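Local atomic coordinates of alpha-L-arabinofuranosidase B (Aspergillus kawachii, PDB entry 6SXT), a protein that hydrolyses terminal non-reducing alpha-L-arabinofuranosyl residues from arabinoxylan, arabinan and arabinogalactan side chains in the breakdown of plant hemicellulose. Residues Met147-Gly153 with Arg226-Val232; Ala244-Ser250 with Gln309-Val313. One frame throughout, in Å; residues are numbered along the deposited sequence.

Contact 1: Met147-Gly153 with Arg226-Val232; sequences MYAVLDG and RFVTAAV. With ACT (acetate ion), chain H.
R226 folds its side chain against D152, while its carbonyl O accepts from G153 N. Its CB starts away from 147-153; CG lies anti to the backbone N (chi1 175°), and a bend at chi2 of 58° brings the rest of the chain back. R226 CD then passes D152 OD1 at 3.4 Å. R226 NE donates to OXT of an acetate ion, probably from the crystallisation liquor, at 2.9 Å, and R226 NH2 to acetate O, also at 2.9 Å, so the acetate sits at the guanidinium edge. D152 instead lies over one face, the planes 8° apart: D152 OD2 is 3.3 Å from R226 NH1, well out of the guanidinium plane, so the salt bridge rests on charge and no N-H points at the oxygen. R226 NH1 rides above the rim of the F227 ring and bonds to Y291 OH, while T154 OG1 holds D152 OD1. From here strands 145-152 and 227-235 run paired inside a large antiparallel sheet of the concanavalin-like catalytic domain, with paired backbone bonds at M147-V232, A149-A230 and L151-V228. On the face bearing these three pairs, M147 CG packs beside V232 CB at 3.9 Å, and L151 CB meets V228 CG1 at 3.9 Å; I182 and L184 of strand 180-185 touch this face.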
loop_
_atom_site.group_PDB
_atom_site.type_symbol
_atom_site.label_atom_id
_atom_site.label_comp_id
_atom_site.label_asym_id
_atom_site.label_seq_id
_atom_site.Cartn_x
_atom_site.Cartn_y
_atom_site.Cartn_z
ATOM N N MET A 147 5.189 -19.429 -2.523
ATOM C CA MET A 147 4.616 -18.113 -2.783
ATOM C C MET A 147 5.774 -17.148 -2.958
ATOM O O MET A 147 6.918 -17.400 -2.502
ATOM C CB MET A 147 3.662 -17.675 -1.694
ATOM C CG MET A 147 4.287 -17.538 -0.334
ATOM S SD MET A 147 3.058 -17.642 1.012
ATOM C CE MET A 147 2.727 -19.393 1.076
ATOM N N TYR A 148 5.504 -16.038 -3.630
ATOM C CA TYR A 148 6.425 -14.889 -3.566
ATOM C C TYR A 148 5.595 -13.611 -3.677
ATOM O O TYR A 148 4.445 -13.667 -4.148
ATOM C CB TYR A 148 7.538 -14.902 -4.636
ATOM C CG TYR A 148 7.145 -14.377 -6.001
ATOM C CD1 TYR A 148 6.596 -15.195 -6.958
ATOM C CD2 TYR A 148 7.285 -13.028 -6.314
ATOM C CE1 TYR A 148 6.189 -14.709 -8.187
ATOM C CE2 TYR A 148 6.887 -12.531 -7.533
ATOM C CZ TYR A 148 6.350 -13.372 -8.482
ATOM O OH TYR A 148 5.923 -12.891 -9.703
ATOM N N ALA A 149 6.191 -12.508 -3.284
ATOM C CA ALA A 149 5.663 -11.181 -3.553
ATOM C C ALA A 149 6.806 -10.241 -3.805
ATOM O O ALA A 149 7.865 -10.376 -3.150
ATOM C CB ALA A 149 4.772 -10.695 -2.438
ATOM N N VAL A 150 6.540 -9.247 -4.640
ATOM C CA VAL A 150 7.451 -8.083 -4.752
ATOM C C VAL A 150 6.761 -6.936 -4.022
ATOM O O VAL A 150 5.599 -6.580 -4.351
ATOM C CB VAL A 150 7.762 -7.708 -6.207
ATOM C CG1 VAL A 150 8.560 -6.408 -6.280
ATOM C CG2 VAL A 150 8.490 -8.857 -6.915
ATOM N N LEU A 151 7.434 -6.416 -3.012
ATOM C CA LEU A 151 6.906 -5.426 -2.056
ATOM C C LEU A 151 7.841 -4.218 -1.990
ATOM O O LEU A 151 8.972 -4.258 -2.432
ATOM C CB LEU A 151 6.804 -6.071 -0.662
ATOM C CG LEU A 151 6.084 -7.418 -0.595
ATOM C CD1 LEU A 151 6.178 -7.984 0.840
ATOM C CD2 LEU A 151 4.630 -7.274 -1.010
ATOM N N ASP A 152 7.318 -3.146 -1.421
ATOM C CA ASP A 152 8.100 -1.919 -1.101
ATOM C C ASP A 152 8.764 -2.160 0.240
ATOM O O ASP A 152 8.084 -2.145 1.269
ATOM C CB ASP A 152 7.201 -0.672 -1.121
ATOM C CG ASP A 152 7.913 0.621 -0.790
ATOM O OD1 ASP A 152 9.086 0.540 -0.330
ATOM O OD2 ASP A 152 7.314 1.685 -0.988
ATOM N N GLY A 153 10.071 -2.382 0.265
ATOM C CA GLY A 153 10.743 -2.632 1.534
ATOM C C GLY A 153 10.813 -1.431 2.456
ATOM O O GLY A 153 11.257 -1.588 3.594
ATOM N N ARG A 226 14.435 -1.022 -1.673
ATOM C CA ARG A 226 13.209 -0.329 -2.055
ATOM C C ARG A 226 12.204 -1.296 -2.698
ATOM O O ARG A 226 10.999 -1.155 -2.454
ATOM C CB ARG A 226 13.524 0.840 -2.982
ATOM C CG ARG A 226 12.278 1.529 -3.504
ATOM C CD ARG A 226 11.355 2.069 -2.428
ATOM N NE ARG A 226 10.210 2.808 -2.922
ATOM C CZ ARG A 226 9.148 2.253 -3.525
ATOM N NH1 ARG A 226 9.097 0.926 -3.655
ATOM N NH2 ARG A 226 8.204 3.036 -4.030
ATOM N N PHE A 227 12.648 -2.213 -3.508
ATOM C CA PHE A 227 11.818 -3.291 -4.060
ATOM C C PHE A 227 12.406 -4.597 -3.542
ATOM O O PHE A 227 13.597 -4.919 -3.823
ATOM C CB PHE A 227 11.805 -3.277 -5.585
ATOM C CG PHE A 227 11.220 -2.016 -6.138
ATOM C CD1 PHE A 227 9.853 -1.882 -6.302
ATOM C CD2 PHE A 227 12.049 -0.998 -6.569
ATOM C CE1 PHE A 227 9.327 -0.692 -6.786
ATOM C CE2 PHE A 227 11.529 0.168 -7.104
ATOM C CZ PHE A 227 10.171 0.316 -7.195
ATOM N N VAL A 228 11.618 -5.340 -2.780
ATOM C CA VAL A 228 12.070 -6.602 -2.171
ATOM C C VAL A 228 11.313 -7.753 -2.780
ATOM O O VAL A 228 10.072 -7.699 -2.890
ATOM C CB VAL A 228 12.023 -6.564 -0.639
ATOM C CG1 VAL A 228 10.664 -6.309 -0.092
ATOM C CG2 VAL A 228 12.600 -7.859 -0.063
ATOM N N THR A 229 12.032 -8.804 -3.178
ATOM C CA THR A 229 11.404 -10.094 -3.501
ATOM C C THR A 229 11.386 -10.927 -2.241
ATOM O O THR A 229 12.466 -11.240 -1.736
ATOM C CB THR A 229 12.122 -10.873 -4.587
ATOM O OG1 THR A 229 12.234 -10.024 -5.741
ATOM C CG2 THR A 229 11.360 -12.114 -4.950
ATOM N N ALA A 230 10.201 -11.288 -1.759
ATOM C CA ALA A 230 10.066 -12.225 -0.622
ATOM C C ALA A 230 9.576 -13.532 -1.187
ATOM O O ALA A 230 8.471 -13.533 -1.779
ATOM C CB ALA A 230 9.101 -11.653 0.384
ATOM N N ALA A 231 10.289 -14.640 -0.972
ATOM C CA ALA A 231 9.883 -15.964 -1.468
ATOM C C ALA A 231 9.798 -16.897 -0.270
ATOM O O ALA A 231 10.814 -17.072 0.456
ATOM C CB ALA A 231 10.806 -16.517 -2.530
ATOM N N VAL A 232 8.642 -17.513 -0.109
ATOM C CA VAL A 232 8.355 -18.371 1.075
ATOM C C VAL A 232 7.823 -19.695 0.565
ATOM O O VAL A 232 7.059 -19.746 -0.444
ATOM C CB VAL A 232 7.393 -17.671 2.063
ATOM C CG1 VAL A 232 6.701 -18.669 2.999
ATOM C CG2 VAL A 232 8.129 -16.583 2.789
HETATM C C ACT H . 9.583 6.383 -3.282
HETATM O O ACT H . 8.339 5.950 -3.745
HETATM O OXT ACT H . 10.541 5.674 -2.567
HETATM C CH3 ACT H . 10.007 7.783 -3.793
#

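Contact 2: Ala244-Ser250 with Gln309-Val313; sequences ANAASGS and QENIV
V313 sets its two methyl branches against the carbonyls of A246, A247 and G249, in and just after the N245-S248 turn. V313 CG2 lies 3.6 Å from A246 O and also reaches G249 O, while V313 CG1, anti to the backbone N (chi1 169°), comes alongside A247 O at 3.8 Å. A246 O is further approached by V313 CA, a CA-H...O contact of 3.4 Å. The preceding residue, I312, packs its CG2 on A246 CB at 3.8 Å. From the preceding helical turn Q309 extends toward the segment, its chain bent at chi2, with its amide end near the carbonyls of N245 and G249 and against the methyl of A244. Two waters bridge the backbones: one donates to A246 O and I312 O, each at 2.8 Å, the other to A247 O at 2.7 Å and to V313 O.

Around this first shell, the turn holds its own shape. N245 OD1 accepts from A247 N at 2.9 Å, the donor standing well above the plane of the amide carbonyl, which makes an Asx turn; S248 N returns to N245 O at 3.1 Å, closing a type I beta turn. The chain then turns a corner at G249 toward strand 250-257. Further out, A246 rests on F227, T229 and V150, and I312 on Y148, V150 and T229. The result is a type I turn with an Asx turn in the connection of two antiparallel strands, packed against a helix that lies on one face of the sheet of the concanavalin-like catalytic domain.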
loop_
_atom_site.group_PDB
_atom_site.type_symbol
_atom_site.label_atom_id
_atom_site.label_comp_id
_atom_site.label_asym_id
_atom_site.label_seq_id
_atom_site.Cartn_x
_atom_site.Cartn_y
_atom_site.Cartn_z
ATOM N N ALA A 244 15.460 -11.120 -1.758
ATOM C CA ALA A 244 16.330 -10.482 -2.779
ATOM C C ALA A 244 15.945 -9.032 -2.921
ATOM O O ALA A 244 14.812 -8.640 -2.595
ATOM C CB ALA A 244 16.197 -11.128 -4.125
ATOM N N ASN A 245 16.895 -8.242 -3.464
ATOM C CA ASN A 245 16.578 -6.955 -4.113
ATOM C C ASN A 245 15.891 -7.270 -5.420
ATOM O O ASN A 245 16.462 -7.898 -6.278
ATOM C CB ASN A 245 17.899 -6.216 -4.353
ATOM C CG ASN A 245 17.663 -4.814 -4.884
ATOM O OD1 ASN A 245 16.566 -4.495 -5.338
ATOM N ND2 ASN A 245 18.740 -4.019 -4.926
ATOM N N ALA A 246 14.606 -6.917 -5.558
ATOM C CA ALA A 246 13.851 -7.216 -6.775
ATOM C C ALA A 246 14.443 -6.465 -7.980
ATOM O O ALA A 246 14.120 -6.862 -9.131
ATOM C CB ALA A 246 12.409 -6.840 -6.578
ATOM N N ALA A 247 15.263 -5.435 -7.740
ATOM C CA ALA A 247 15.903 -4.672 -8.838
ATOM C C ALA A 247 17.271 -5.230 -9.203
ATOM O O ALA A 247 17.793 -4.868 -10.249
ATOM C CB ALA A 247 15.990 -3.232 -8.449
ATOM N N SER A 248 17.864 -6.129 -8.433
ATOM C CA SER A 248 19.268 -6.531 -8.715
ATOM C C SER A 248 19.636 -7.842 -8.013
ATOM O O SER A 248 19.433 -7.887 -6.782
ATOM C CB SER A 248 20.199 -5.446 -8.273
ATOM O OG SER A 248 21.500 -5.762 -8.786
ATOM N N GLY A 249 20.273 -8.767 -8.729
ATOM C CA GLY A 249 20.955 -9.878 -8.049
ATOM C C GLY A 249 20.019 -11.001 -7.688
ATOM O O GLY A 249 18.933 -11.174 -8.293
ATOM N N SER A 250 20.435 -11.820 -6.711
ATOM C CA SER A 250 19.825 -13.141 -6.486
ATOM C C SER A 250 19.120 -13.177 -5.124
ATOM O O SER A 250 19.313 -12.284 -4.313
ATOM C CB SER A 250 20.888 -14.251 -6.662
ATOM O OG SER A 250 22.025 -13.903 -5.933
ATOM N N GLN A 309 13.292 -14.948 -9.829
ATOM C CA GLN A 309 13.991 -13.726 -9.397
ATOM C C GLN A 309 14.719 -13.080 -10.589
ATOM O O GLN A 309 14.654 -11.878 -10.718
ATOM C CB GLN A 309 14.927 -14.015 -8.222
ATOM C CG GLN A 309 15.925 -12.926 -7.962
ATOM C CD GLN A 309 15.399 -11.596 -7.502
ATOM O OE1 GLN A 309 16.162 -10.603 -7.414
ATOM N NE2 GLN A 309 14.160 -11.571 -7.127
ATOM N N GLU A 310 15.305 -13.900 -11.473
ATOM C CA GLU A 310 15.969 -13.363 -12.691
ATOM C C GLU A 310 14.924 -12.652 -13.567
ATOM O O GLU A 310 15.212 -11.558 -14.068
ATOM C CB GLU A 310 16.631 -14.518 -13.432
ATOM C CG GLU A 310 17.418 -14.065 -14.628
ATOM C CD GLU A 310 18.239 -15.181 -15.288
ATOM O OE1 GLU A 310 18.014 -16.372 -14.948
ATOM O OE2 GLU A 310 19.071 -14.845 -16.140
ATOM N N ASN A 311 13.730 -13.199 -13.651
ATOM C CA ASN A 311 12.613 -12.614 -14.416
ATOM C C ASN A 311 12.222 -11.278 -13.778
ATOM O O ASN A 311 12.012 -10.293 -14.507
ATOM C CB ASN A 311 11.503 -13.619 -14.527
ATOM C CG ASN A 311 10.314 -13.057 -15.256
ATOM O OD1 ASN A 311 9.549 -12.268 -14.678
ATOM N ND2 ASN A 311 10.201 -13.388 -16.534
ATOM N N ILE A 312 12.036 -11.243 -12.460
ATOM C CA ILE A 312 11.685 -10.002 -11.731
ATOM C C ILE A 312 12.718 -8.924 -12.007
ATOM O O ILE A 312 12.362 -7.798 -12.343
ATOM C CB ILE A 312 11.502 -10.315 -10.240
ATOM C CG1 ILE A 312 10.307 -11.212 -10.011
ATOM C CG2 ILE A 312 11.352 -9.008 -9.501
ATOM C CD1 ILE A 312 10.290 -11.833 -8.625
ATOM N N VAL A 313 13.993 -9.236 -11.883
ATOM C CA VAL A 313 15.080 -8.272 -12.125
ATOM C C VAL A 313 14.941 -7.761 -13.574
ATOM O O VAL A 313 15.062 -6.530 -13.796
ATOM C CB VAL A 313 16.460 -8.892 -11.856
ATOM C CG1 VAL A 313 17.578 -8.000 -12.363
ATOM C CG2 VAL A 313 16.634 -9.139 -10.360
HETATM O O HOH W 1 13.039 -5.364 -11.172
HETATM O O HOH W 2 16.280 -4.339 -12.444
#

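Contacts 1 and 2 have centres 10 Å apart and meet through strand 227-235, which pairs with strand 145-152 in contact 1 and, on the sheet, with strand 238-245, whose end carries 244-250 of contact 2. F227 O and A246 N, 2.8 Å apart, probably form a hydrogen bond across that border, and T229 OG1 touches A246 CB at 3.3 Å. The amide of Q309 also comes up to T229. The sheet divides the surroundings: helix 302-315 lies on the face of Y148, V150 and T229, whereas M147, on the other face, is about 9 Å, side chain to side chain, from substrate-binding D203 and its side chain about 13 Å from the bound inhibitor-derived group. Contact 2 lies away from the annotated sites.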